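Local coordinates for AP endonuclease, family protein 2 (Mycobacterium smegmatis, PDB 5TNV) that binds magnesium in a xylose isomerase-like TIM barrel and may act as an endonuclease, at residues Y256-D261 and G265-A270; P235-M240 and Y276-Y281; L192-D197 and D204-F209; R62-D67 and D305-C310. All blocks are in the same frame, centred on the assembly; numbering follows the deposited sequence. Where two conformers were deposited one is given.

Interaction 1 (Y256-D261 and G265-A270); sequences YSRDFD and GAYSSA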
loop_
_atom_site.group_PDB
_atom_site.type_symbol
_atom_site.label_atom_id
_atom_site.label_comp_id
_atom_site.label_asym_id
_atom_site.label_seq_id
_atom_site.Cartn_x
_atom_site.Cartn_y
_atom_site.Cartn_z
ATOM N N TYR A 256 9.867 2.768 0.921
ATOM C CA TYR A 256 9.021 3.924 1.165
ATOM C C TYR A 256 8.439 4.384 -0.151
ATOM O O TYR A 256 9.174 4.356 -1.157
ATOM C CB TYR A 256 9.801 5.125 1.723
ATOM C CG TYR A 256 10.403 4.874 3.064
ATOM C CD1 TYR A 256 11.603 4.196 3.233
ATOM C CD2 TYR A 256 9.765 5.325 4.229
ATOM C CE1 TYR A 256 12.146 3.959 4.463
ATOM C CE2 TYR A 256 10.300 5.105 5.486
ATOM C CZ TYR A 256 11.511 4.400 5.616
ATOM O OH TYR A 256 12.102 4.174 6.827
ATOM N N SER A 257 7.179 4.838 -0.208
ATOM C CA SER A 257 6.820 5.716 -1.317
ATOM C C SER A 257 7.710 6.961 -1.233
ATOM O O SER A 257 8.149 7.346 -0.142
ATOM C CB SER A 257 5.355 6.103 -1.260
ATOM O OG SER A 257 5.065 6.774 -0.053
ATOM N N ARG A 258 7.892 7.614 -2.381
ATOM C CA ARG A 258 8.654 8.867 -2.438
ATOM C C ARG A 258 7.948 9.761 -3.452
ATOM O O ARG A 258 7.619 9.289 -4.554
ATOM C CB ARG A 258 10.091 8.625 -2.854
ATOM C CG ARG A 258 10.956 9.872 -2.987
ATOM C CD ARG A 258 12.417 9.535 -3.250
ATOM N NE ARG A 258 13.238 10.713 -3.481
ATOM C CZ ARG A 258 13.655 11.562 -2.535
ATOM N NH1 ARG A 258 13.403 11.324 -1.262
ATOM N NH2 ARG A 258 14.325 12.638 -2.918
ATOM N N ASP A 259 7.695 11.002 -3.121
ATOM C CA ASP A 259 7.048 11.907 -4.033
ATOM C C ASP A 259 7.585 13.323 -3.800
ATOM O O ASP A 259 8.149 13.665 -2.750
ATOM C CB ASP A 259 5.525 11.937 -3.899
ATOM C CG ASP A 259 4.812 12.369 -5.187
ATOM O OD1 ASP A 259 5.360 12.081 -6.267
ATOM O OD2 ASP A 259 3.732 12.977 -5.095
ATOM N N PHE A 260 7.341 14.171 -4.795
ATOM C CA PHE A 260 7.780 15.568 -4.749
ATOM C C PHE A 260 6.811 16.367 -5.621
ATOM O O PHE A 260 6.355 15.868 -6.662
ATOM C CB PHE A 260 9.198 15.684 -5.269
ATOM C CG PHE A 260 9.775 17.063 -5.394
ATOM C CD1 PHE A 260 10.097 17.811 -4.266
ATOM C CD2 PHE A 260 9.992 17.626 -6.646
ATOM C CE1 PHE A 260 10.652 19.076 -4.371
ATOM C CE2 PHE A 260 10.520 18.903 -6.779
ATOM C CZ PHE A 260 10.857 19.623 -5.636
ATOM N N ASP A 261 6.553 17.597 -5.214
ATOM C CA ASP A 261 5.641 18.488 -5.904
ATOM C C ASP A 261 6.397 19.734 -6.366
ATOM O O ASP A 261 6.605 20.634 -5.562
ATOM C CB ASP A 261 4.489 18.891 -4.988
ATOM C CG ASP A 261 3.462 19.742 -5.687
ATOM O OD1 ASP A 261 2.978 19.315 -6.772
ATOM O OD2 ASP A 261 3.133 20.837 -5.195
ATOM N N GLY A 265 7.541 22.674 -3.915
ATOM C CA GLY A 265 8.742 22.163 -3.285
ATOM C C GLY A 265 8.516 21.142 -2.204
ATOM O O GLY A 265 9.507 20.765 -1.537
ATOM N N ALA A 266 7.311 20.670 -1.993
ATOM C CA ALA A 266 7.034 19.675 -0.937
ATOM C C ALA A 266 7.499 18.288 -1.322
ATOM O O ALA A 266 7.220 17.811 -2.412
ATOM C CB ALA A 266 5.555 19.613 -0.645
ATOM N N TYR A 267 8.147 17.598 -0.400
ATOM C CA TYR A 267 8.458 16.177 -0.487
ATOM C C TYR A 267 7.477 15.383 0.394
ATOM O O TYR A 267 7.007 15.922 1.400
ATOM C CB TYR A 267 9.863 15.889 0.043
ATOM C CG TYR A 267 11.001 16.335 -0.838
ATOM C CD1 TYR A 267 11.542 17.629 -0.726
ATOM C CD2 TYR A 267 11.553 15.475 -1.774
ATOM C CE1 TYR A 267 12.587 18.048 -1.528
ATOM C CE2 TYR A 267 12.596 15.900 -2.583
ATOM C CZ TYR A 267 13.099 17.178 -2.458
ATOM O OH TYR A 267 14.152 17.542 -3.283
ATOM N N SER A 268 7.321 14.114 0.091
ATOM C CA SER A 268 6.608 13.214 0.960
ATOM C C SER A 268 7.144 11.799 0.812
ATOM O O SER A 268 7.665 11.408 -0.231
ATOM C CB SER A 268 5.102 13.326 0.715
ATOM O OG SER A 268 4.807 13.081 -0.615
ATOM N N SER A 269 6.978 11.036 1.884
ATOM C CA SER A 269 7.319 9.598 1.864
ATOM C C SER A 269 6.483 8.881 2.906
ATOM O O SER A 269 6.058 9.488 3.897
ATOM C CB SER A 269 8.811 9.359 2.107
ATOM O OG SER A 269 9.155 9.724 3.433
ATOM N N ALA A 270 6.262 7.600 2.683
ATOM C CA ALA A 270 5.510 6.757 3.612
ATOM C C ALA A 270 6.114 5.371 3.640
ATOM O O ALA A 270 6.380 4.787 2.575
ATOM C CB ALA A 270 4.041 6.640 3.260
#
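Phe260 and Tyr267 meet across a beta hairpin, formed by antiparallel strands 251-261 and 266-272 of the TIM-barrel chain. The two rings meet obliquely, with centroids 4.5 Å apart and planes at 44°. CD1 of Phe260 sits over the centre of one face of the Tyr267 ring, 3.6 Å from Tyr267 CZ. Phe260 has CG anti to its backbone N (chi1 175°), and this turns the ring back across the neighbouring strand. Arg258 is on the same face of the hairpin. Its extended chain runs beside Tyr267 in the same direction, and NH2 comes 3.7 Å from Tyr267 CE2. The guanidinium is held by carbonyl oxygens of Val228, Leu230 and Arg232.

Asp259 and Ser268 lie on the other face. They form a regular hydrogen-bonded pair, with Asp259 N to Ser268 O at 2.9 Å and Ser268 N to Asp259 O at 3.0 Å. The Asp259 carboxylate instead reaches the second subunit, where OD2 accepts from Ser269 N of that subunit. Ser269 N of this chain in turn donates to Asp259 OD2 of the third subunit. The hairpin is therefore part of the trimer interface. At the turn, the hairpin is closed by a 2.8 Å bond from Gly265 N to Asp261 O.

Interaction 2 (P235-M240 and Y276-Y281); sequences PHPSEM and YGYVNY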
loop_
_atom_site.group_PDB
_atom_site.type_symbol
_atom_site.label_atom_id
_atom_site.label_comp_id
_atom_site.label_asym_id
_atom_site.label_seq_id
_atom_site.Cartn_x
_atom_site.Cartn_y
_atom_site.Cartn_z
ATOM N N PRO A 235 19.639 10.904 -5.349
ATOM C CA PRO A 235 19.703 10.175 -6.627
ATOM C C PRO A 235 18.722 9.002 -6.617
ATOM O O PRO A 235 18.319 8.486 -5.569
ATOM C CB PRO A 235 21.141 9.672 -6.711
ATOM C CG PRO A 235 21.900 10.612 -5.792
ATOM C CD PRO A 235 20.956 10.855 -4.665
ATOM N N HIS A 236 18.355 8.565 -7.834
ATOM C CA HIS A 236 17.456 7.439 -7.963
ATOM C C HIS A 236 18.074 6.220 -7.306
ATOM O O HIS A 236 19.295 5.983 -7.391
ATOM C CB HIS A 236 17.186 7.183 -9.466
ATOM C CG HIS A 236 16.092 6.192 -9.704
ATOM N ND1 HIS A 236 16.314 4.838 -9.625
ATOM C CD2 HIS A 236 14.797 6.415 -9.965
ATOM C CE1 HIS A 236 15.137 4.253 -9.843
ATOM N NE2 HIS A 236 14.193 5.165 -10.050
ATOM N N PRO A 237 17.267 5.379 -6.641
ATOM C CA PRO A 237 17.865 4.219 -5.955
ATOM C C PRO A 237 18.574 3.276 -6.861
ATOM O O PRO A 237 19.505 2.580 -6.359
ATOM C CB PRO A 237 16.685 3.542 -5.231
ATOM C CG PRO A 237 15.494 4.245 -5.669
ATOM C CD PRO A 237 15.834 5.498 -6.423
ATOM N N SER A 238 18.240 3.167 -8.136
ATOM C CA SER A 238 18.992 2.338 -9.075
ATOM C C SER A 238 20.463 2.708 -9.105
ATOM O O SER A 238 21.352 1.876 -9.109
ATOM C CB SER A 238 18.426 2.432 -10.477
ATOM O OG SER A 238 18.542 3.659 -11.142
ATOM N N GLU A 239 20.711 3.996 -9.171
ATOM C CA GLU A 239 22.034 4.557 -9.247
ATOM C C GLU A 239 22.761 4.350 -7.911
ATOM O O GLU A 239 23.929 3.940 -7.840
ATOM C CB GLU A 239 22.017 6.025 -9.616
ATOM C CG GLU A 239 23.316 6.777 -9.591
ATOM C CD GLU A 239 23.193 8.257 -9.732
ATOM O OE1 GLU A 239 22.331 8.670 -10.613
ATOM O OE2 GLU A 239 23.966 8.936 -8.986
ATOM N N MET A 240 22.052 4.641 -6.812
ATOM C CA MET A 240 22.715 4.540 -5.506
ATOM C C MET A 240 23.085 3.106 -5.195
ATOM O O MET A 240 24.193 2.817 -4.727
ATOM C CB MET A 240 21.796 5.072 -4.400
ATOM C CG MET A 240 21.420 6.571 -4.529
ATOM S SD MET A 240 20.817 7.275 -2.988
ATOM C CE MET A 240 19.181 6.570 -2.849
ATOM N N TYR A 276 5.720 -2.222 -2.897
ATOM C CA TYR A 276 4.878 -1.049 -3.200
ATOM C C TYR A 276 5.588 0.269 -3.158
ATOM O O TYR A 276 4.979 1.284 -3.541
ATOM C CB TYR A 276 3.656 -0.996 -2.259
ATOM C CG TYR A 276 2.820 -2.226 -2.198
ATOM C CD1 TYR A 276 2.662 -3.097 -3.289
ATOM C CD2 TYR A 276 2.180 -2.547 -1.024
ATOM C CE1 TYR A 276 1.881 -4.235 -3.193
ATOM C CE2 TYR A 276 1.425 -3.704 -0.916
ATOM C CZ TYR A 276 1.263 -4.549 -1.992
ATOM O OH TYR A 276 0.509 -5.667 -1.829
ATOM N N GLY A 277 6.823 0.348 -2.663
ATOM C CA GLY A 277 7.504 1.606 -2.529
ATOM C C GLY A 277 8.286 2.031 -3.757
ATOM O O GLY A 277 8.157 1.416 -4.829
ATOM N N TYR A 278 9.049 3.080 -3.622
ATOM C CA TYR A 278 9.738 3.734 -4.768
ATOM C C TYR A 278 10.858 2.867 -5.338
ATOM O O TYR A 278 11.078 2.851 -6.562
ATOM C CB TYR A 278 10.265 5.085 -4.312
ATOM C CG TYR A 278 10.785 5.948 -5.445
ATOM C CD1 TYR A 278 9.908 6.524 -6.331
ATOM C CD2 TYR A 278 12.144 6.215 -5.608
ATOM C CE1 TYR A 278 10.386 7.324 -7.378
ATOM C CE2 TYR A 278 12.613 7.001 -6.623
ATOM C CZ TYR A 278 11.721 7.563 -7.528
ATOM O OH TYR A 278 12.250 8.346 -8.540
ATOM N N VAL A 279 11.622 2.177 -4.495
ATOM C CA VAL A 279 12.659 1.281 -4.991
ATOM C C VAL A 279 12.000 0.091 -5.683
ATOM O O VAL A 279 10.982 -0.409 -5.168
ATOM C CB VAL A 279 13.531 0.771 -3.831
ATOM C CG1 VAL A 279 14.677 -0.118 -4.380
ATOM C CG2 VAL A 279 14.102 1.896 -2.989
ATOM N N ASN A 280 12.563 -0.365 -6.799
ATOM C CA ASN A 280 12.176 -1.625 -7.424
ATOM C C ASN A 280 13.083 -2.718 -6.884
ATOM O O ASN A 280 14.184 -2.943 -7.409
ATOM C CB ASN A 280 12.241 -1.543 -8.937
ATOM C CG ASN A 280 11.712 -2.830 -9.567
ATOM O OD1 ASN A 280 11.693 -3.903 -8.956
ATOM N ND2 ASN A 280 11.310 -2.760 -10.844
ATOM N N TYR A 281 12.662 -3.379 -5.796
ATOM C CA TYR A 281 13.545 -4.369 -5.188
ATOM C C TYR A 281 13.616 -5.666 -5.981
ATOM O O TYR A 281 14.543 -6.477 -5.707
ATOM C CB TYR A 281 13.158 -4.619 -3.729
ATOM C CG TYR A 281 13.760 -3.578 -2.789
ATOM C CD1 TYR A 281 15.132 -3.583 -2.531
ATOM C CD2 TYR A 281 13.001 -2.613 -2.172
ATOM C CE1 TYR A 281 15.704 -2.677 -1.683
ATOM C CE2 TYR A 281 13.566 -1.679 -1.309
ATOM C CZ TYR A 281 14.917 -1.718 -1.067
ATOM O OH TYR A 281 15.538 -0.822 -0.209
#
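Pro237 packs against Tyr278 and Val279 at the start of helix 237-244 of the TIM barrel. Its CD meets the edge of the Tyr278 ring, close to the ring plane, at 3.6 Å from Tyr278 CE2. The proline stands roughly perpendicular to the Tyr278 side chain. On the Val279 side, Pro237 CB lies 3.8 Å from Val279 CG2, and CG of the proline is equally near that methyl. The proline and the valine lie alongside, pointing opposite ways. His236 adds a third point of contact. Its CD2 is 3.5 Å from Tyr278 OH, with the two ring planes at 52°.

The next shell fixes these groups. His236 is the N-cap of the helix, and its ND1 accepts from Ser238 N at 3.0 Å. CG of His236 is anti to its backbone N (chi1 -170°), which brings the imidazole round to the helix start. Pro237 CD lies over one face of this imidazole, toward its rim. On the other segment, Asn280 caps helix 281-290 through OD1, which takes Gln283 N. Tyr278 N bonds to Tyr256 O of strand 251-261, and the Tyr278 ring also packs on Arg258.

The hydroxyl of Tyr278 bonds to Ile154 O of the second subunit, and Trp155 of that subunit meets the ring edge-to-face. The contact thus joins the starts of two helices beside a subunit interface. The segments are held together by shape and apolar contact. Direction comes from the His236 cap and from the bond of Tyr278 OH to the second subunit.

Interaction 3 (L192-D197 and D204-F209); sequences LEMYED and DDAVAF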
loop_
_atom_site.group_PDB
_atom_site.type_symbol
_atom_site.label_atom_id
_atom_site.label_comp_id
_atom_site.label_asym_id
_atom_site.label_seq_id
_atom_site.Cartn_x
_atom_site.Cartn_y
_atom_site.Cartn_z
ATOM N N LEU A 192 28.643 -2.101 8.085
ATOM C CA LEU A 192 28.468 -0.695 8.391
ATOM C C LEU A 192 27.204 -0.152 7.756
ATOM O O LEU A 192 27.061 -0.108 6.541
ATOM C CB LEU A 192 29.654 0.130 7.863
ATOM C CG LEU A 192 31.058 -0.389 8.221
ATOM C CD1 LEU A 192 32.100 0.510 7.577
ATOM C CD2 LEU A 192 31.228 -0.469 9.741
ATOM N N GLU A 193 26.248 0.225 8.618
ATOM C CA GLU A 193 24.910 0.614 8.173
ATOM C C GLU A 193 24.870 2.052 7.674
ATOM O O GLU A 193 25.041 3.011 8.450
ATOM C CB GLU A 193 23.920 0.400 9.334
ATOM C CG GLU A 193 22.500 0.708 8.973
ATOM C CD GLU A 193 21.538 0.412 10.129
ATOM O OE1 GLU A 193 21.937 -0.253 11.099
ATOM O OE2 GLU A 193 20.342 0.834 10.020
ATOM N N MET A 194 24.566 2.205 6.388
ATOM C CA MET A 194 24.377 3.542 5.834
ATOM C C MET A 194 23.185 4.210 6.480
ATOM O O MET A 194 22.117 3.602 6.617
ATOM C CB MET A 194 24.209 3.459 4.315
ATOM C CG MET A 194 25.467 2.993 3.609
ATOM S SD MET A 194 25.363 2.892 1.827
ATOM C CE MET A 194 24.993 4.613 1.420
ATOM N N TYR A 195 23.349 5.477 6.841
ATOM C CA TYR A 195 22.350 6.242 7.604
ATOM C C TYR A 195 22.685 7.717 7.371
ATOM O O TYR A 195 23.860 8.105 7.355
ATOM C CB TYR A 195 22.337 5.833 9.065
ATOM C CG TYR A 195 21.286 6.518 9.923
ATOM C CD1 TYR A 195 21.494 7.821 10.386
ATOM C CD2 TYR A 195 20.106 5.898 10.263
ATOM C CE1 TYR A 195 20.566 8.486 11.149
ATOM C CE2 TYR A 195 19.171 6.534 11.074
ATOM C CZ TYR A 195 19.391 7.803 11.496
ATOM O OH TYR A 195 18.462 8.423 12.323
ATOM N N GLU A 196 21.668 8.529 7.238
ATOM C CA GLU A 196 21.799 9.954 6.941
ATOM C C GLU A 196 22.599 10.702 7.996
ATOM O O GLU A 196 22.549 10.458 9.206
ATOM C CB GLU A 196 20.398 10.560 6.788
ATOM C CG GLU A 196 19.450 10.375 7.958
ATOM C CD GLU A 196 18.620 9.109 7.962
ATOM O OE1 GLU A 196 19.047 8.073 7.435
ATOM O OE2 GLU A 196 17.476 9.124 8.524
ATOM N N ASP A 197 23.340 11.683 7.490
ATOM C CA ASP A 197 24.039 12.660 8.339
ATOM C C ASP A 197 25.198 12.033 9.091
ATOM O O ASP A 197 25.654 12.600 10.100
ATOM C CB ASP A 197 23.082 13.409 9.264
ATOM C CG ASP A 197 21.887 14.023 8.563
ATOM O OD1 ASP A 197 22.065 14.573 7.436
ATOM O OD2 ASP A 197 20.766 13.936 9.121
ATOM N N ASP A 204 28.516 7.967 -2.250
ATOM C CA ASP A 204 29.935 8.259 -2.440
ATOM C C ASP A 204 30.680 8.258 -1.109
ATOM O O ASP A 204 31.831 7.771 -1.072
ATOM C CB ASP A 204 30.137 9.573 -3.167
ATOM C CG ASP A 204 29.764 9.587 -4.614
ATOM O OD1 ASP A 204 29.603 8.506 -5.215
ATOM O OD2 ASP A 204 29.633 10.692 -5.172
ATOM N N ASP A 205 30.099 8.793 -0.055
ATOM C CA ASP A 205 30.796 8.832 1.219
ATOM C C ASP A 205 30.988 7.427 1.740
ATOM O O ASP A 205 32.014 7.103 2.328
ATOM C CB ASP A 205 30.080 9.693 2.243
ATOM C CG ASP A 205 30.287 11.173 2.065
ATOM O OD1 ASP A 205 31.094 11.613 1.236
ATOM O OD2 ASP A 205 29.613 11.905 2.854
ATOM N N ALA A 206 29.976 6.558 1.566
ATOM C CA ALA A 206 30.073 5.166 2.035
ATOM C C ALA A 206 31.143 4.432 1.293
ATOM O O ALA A 206 31.897 3.657 1.905
ATOM C CB ALA A 206 28.707 4.518 1.891
ATOM N N VAL A 207 31.213 4.612 -0.025
ATOM C CA VAL A 207 32.271 3.955 -0.778
ATOM C C VAL A 207 33.658 4.410 -0.359
ATOM O O VAL A 207 34.593 3.615 -0.156
ATOM C CB VAL A 207 32.055 4.133 -2.325
ATOM C CG1 VAL A 207 33.234 3.589 -3.132
ATOM C CG2 VAL A 207 30.777 3.433 -2.803
ATOM N N ALA A 208 33.826 5.711 -0.169
ATOM C CA ALA A 208 35.126 6.241 0.227
ATOM C C ALA A 208 35.496 5.721 1.625
ATOM O O ALA A 208 36.675 5.430 1.899
ATOM C CB ALA A 208 35.168 7.733 0.191
ATOM N N PHE A 209 34.484 5.597 2.488
ATOM C CA PHE A 209 34.737 5.135 3.861
ATOM C C PHE A 209 35.171 3.675 3.842
ATOM O O PHE A 209 36.168 3.300 4.495
ATOM C CB PHE A 209 33.525 5.354 4.726
ATOM C CG PHE A 209 33.751 5.164 6.217
ATOM C CD1 PHE A 209 33.639 3.938 6.854
ATOM C CD2 PHE A 209 34.067 6.274 7.004
ATOM C CE1 PHE A 209 33.853 3.825 8.211
ATOM C CE2 PHE A 209 34.269 6.166 8.378
ATOM C CZ PHE A 209 34.165 4.932 8.963
#
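Leu192 and Met194 pack against Phe209 and Ala206 inside a beta-alpha-beta unit of the TIM barrel, made of strand 189-193, helix 203-213 and strand 218-221. The tight part is small, buried and wholly apolar. Leu192 CD1 approaches the edge of the Phe209 ring, near its plane. It is 3.8 Å from Phe209 CE1, and the leucine lies roughly crosswise to the Phe209 side chain. The Phe209 ring has CG anti to the backbone N (chi1 -169°), which carries it from the helix toward the strand. Val176 and Ile173 of helix 169-185 extend this layer, one against Leu192 and the other against Phe209.

The rest of the two segments separates. Past Glu193 the chain is loop. Met194 still reaches the helix, and residues 195-197 lead away from it. On the helix, the exposed Asp204 turns away from the strand and forms a salt bridge with Lys243.

Glu193 lies between the two packing residues Leu192 and Met194. It takes no part in the helix contact and binds magnesium through OE2, together with Asp223 and His252. At its end the strand thus gives Leu192 to the helix layer and Glu193 to the metal site. Met194, one residue on from Glu193 and just past the strand, makes the second apolar contact. Its chain is straight as far as SD, which lies 3.7 Å from Ala206 CB. The bend at chi3 (60°) then folds CE back to the same 3.7 Å from Ala206 CB.

Interaction 4 (R62-D67 and D305-C310); sequences RELGFD and DSLGVC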
loop_
_atom_site.group_PDB
_atom_site.type_symbol
_atom_site.label_atom_id
_atom_site.label_comp_id
_atom_site.label_asym_id
_atom_site.label_seq_id
_atom_site.Cartn_x
_atom_site.Cartn_y
_atom_site.Cartn_z
ATOM N N ARG A 62 7.698 -16.073 14.731
ATOM C CA ARG A 62 7.581 -17.391 14.084
ATOM C C ARG A 62 6.206 -17.593 13.473
ATOM O O ARG A 62 6.100 -18.165 12.383
ATOM C CB ARG A 62 7.855 -18.469 15.153
ATOM C CG ARG A 62 7.761 -19.890 14.599
ATOM C CD ARG A 62 8.817 -20.129 13.521
ATOM N NE ARG A 62 8.830 -21.520 13.132
ATOM C CZ ARG A 62 9.476 -21.914 12.060
ATOM N NH1 ARG A 62 10.154 -21.050 11.304
ATOM N NH2 ARG A 62 9.479 -23.168 11.716
ATOM N N GLU A 63 5.142 -17.152 14.152
ATOM C CA GLU A 63 3.783 -17.261 13.616
ATOM C C GLU A 63 3.625 -16.626 12.235
ATOM O O GLU A 63 2.765 -17.065 11.467
ATOM C CB GLU A 63 2.781 -16.570 14.568
ATOM C CG GLU A 63 2.473 -17.420 15.807
ATOM C CD GLU A 63 1.759 -16.638 16.899
ATOM O OE1 GLU A 63 1.711 -15.385 16.845
ATOM O OE2 GLU A 63 1.234 -17.314 17.839
ATOM N N LEU A 64 4.406 -15.621 11.958
ATOM C CA LEU A 64 4.362 -14.893 10.683
ATOM C C LEU A 64 5.331 -15.452 9.651
ATOM O O LEU A 64 5.439 -14.882 8.550
ATOM C CB LEU A 64 4.521 -13.397 10.925
ATOM C CG LEU A 64 3.340 -12.736 11.587
ATOM C CD1 LEU A 64 3.716 -11.374 12.142
ATOM C CD2 LEU A 64 2.181 -12.633 10.631
ATOM N N GLY A 65 6.012 -16.552 9.941
ATOM C CA GLY A 65 6.712 -17.326 8.966
ATOM C C GLY A 65 8.223 -17.248 8.999
ATOM O O GLY A 65 8.925 -17.956 8.274
ATOM N N PHE A 66 8.787 -16.396 9.867
ATOM C CA PHE A 66 10.247 -16.273 9.912
ATOM C C PHE A 66 10.910 -17.529 10.451
ATOM O O PHE A 66 10.382 -18.217 11.320
ATOM C CB PHE A 66 10.639 -15.117 10.835
ATOM C CG PHE A 66 10.406 -13.769 10.214
ATOM C CD1 PHE A 66 11.416 -13.219 9.414
ATOM C CD2 PHE A 66 9.249 -13.045 10.394
ATOM C CE1 PHE A 66 11.246 -11.989 8.786
ATOM C CE2 PHE A 66 9.064 -11.816 9.766
ATOM C CZ PHE A 66 10.050 -11.323 8.961
ATOM N N ASP A 67 12.107 -17.802 9.927
ATOM C CA ASP A 67 13.076 -18.740 10.474
ATOM C C ASP A 67 14.187 -18.048 11.259
ATOM O O ASP A 67 14.795 -18.677 12.124
ATOM C CB ASP A 67 13.720 -19.547 9.345
ATOM C CG ASP A 67 12.770 -20.460 8.632
ATOM O OD1 ASP A 67 12.035 -21.161 9.264
ATOM O OD2 ASP A 67 12.818 -20.513 7.397
ATOM N N ASP A 305 2.698 -1.047 10.894
ATOM C CA ASP A 305 2.768 -2.378 11.528
ATOM C C ASP A 305 4.122 -2.962 11.146
ATOM O O ASP A 305 4.261 -3.696 10.155
ATOM C CB ASP A 305 1.627 -3.282 11.117
ATOM C CG ASP A 305 1.727 -4.662 11.710
ATOM O OD1 ASP A 305 2.662 -4.989 12.484
ATOM O OD2 ASP A 305 0.820 -5.484 11.389
ATOM N N SER A 306 5.137 -2.624 11.888
ATOM C CA SER A 306 6.519 -2.995 11.562
ATOM C C SER A 306 6.639 -4.498 11.357
ATOM O O SER A 306 7.183 -4.969 10.339
ATOM C CB SER A 306 7.466 -2.532 12.683
ATOM O OG SER A 306 7.265 -1.144 12.993
ATOM N N LEU A 307 6.151 -5.289 12.308
ATOM C CA LEU A 307 6.314 -6.747 12.209
ATOM C C LEU A 307 5.527 -7.337 11.066
ATOM O O LEU A 307 6.024 -8.160 10.304
ATOM C CB LEU A 307 5.899 -7.412 13.531
ATOM C CG LEU A 307 6.057 -8.893 13.569
ATOM C CD1 LEU A 307 7.527 -9.298 13.314
ATOM C CD2 LEU A 307 5.558 -9.465 14.888
ATOM N N GLY A 308 4.277 -6.881 10.883
ATOM C CA GLY A 308 3.457 -7.398 9.819
ATOM C C GLY A 308 4.024 -7.106 8.448
ATOM O O GLY A 308 4.030 -7.958 7.543
ATOM N N VAL A 309 4.523 -5.903 8.242
ATOM C CA VAL A 309 5.141 -5.544 6.963
ATOM C C VAL A 309 6.440 -6.306 6.778
ATOM O O VAL A 309 6.702 -6.818 5.674
ATOM C CB VAL A 309 5.304 -4.030 6.778
ATOM C CG1 VAL A 309 6.076 -3.755 5.507
ATOM C CG2 VAL A 309 3.949 -3.336 6.764
ATOM N N CYS A 310 7.264 -6.437 7.803
ATOM C CA CYS A 310 8.473 -7.250 7.673
ATOM C C CYS A 310 8.152 -8.674 7.221
ATOM O O CYS A 310 8.846 -9.239 6.417
ATOM C CB CYS A 310 9.257 -7.296 8.988
ATOM S SG CYS A 310 10.145 -5.735 9.354
#
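This is a small, mainly apolar contact between Leu64 and Phe66, just past helix 51-63, and Leu307 and Cys310 near the start of helix 306-325. It joins the first and last helices of the TIM barrel, which are far apart in sequence. Leu64 CD1 touches Leu307 CG at 3.7 Å, and the two side chains run at a slant to each other. Phe66 sends the tip of its ring, CZ, to the helix backbone, 3.5 Å from Cys310 O. It also packs on Ala311, the next residue, and on Arg314, one turn on.

Both segments are shaped by their helix ends. Gly65 ends the first helix in a Schellman motif, with a positive phi of 108°. Arg62 spans that end. Its NH1 bonds to Phe66 O at 2.8 Å and forms a salt bridge with Asp67 OD1, also at 2.8 Å. Asp305 is the N-cap of the second helix. Its OD2 forms a salt bridge with Arg282 and a hydrogen bond with Tyr316 OH, both of the third subunit. The other carboxylate oxygen, OD1, accepts from Gly308 N at 3.0 Å, with the N-H coming from above the carboxylate plane.

Overall arrangement
Along the chain, interaction 4 spans the other three, pairing residues 62-67 with 305-310. Interaction 3 comes next and is complete before interaction 2 opens; interaction 1 falls between the two segments of interaction 2. Interactions 1 and 2 touch, with centres about 13 Å apart, through Tyr256 and Arg258 against Tyr278. Interactions 3 and 4 lie on opposite sides of the chain's centre, with centres about 28 Å apart. Strands 189-193 and 251-261, used by interactions 3 and 1, belong to one sheet and supply the magnesium ligands Glu193 and His252. Interactions 1, 2 and 4 lie at subunit interfaces, whereas interaction 3 stays within its own chain, beside the metal site.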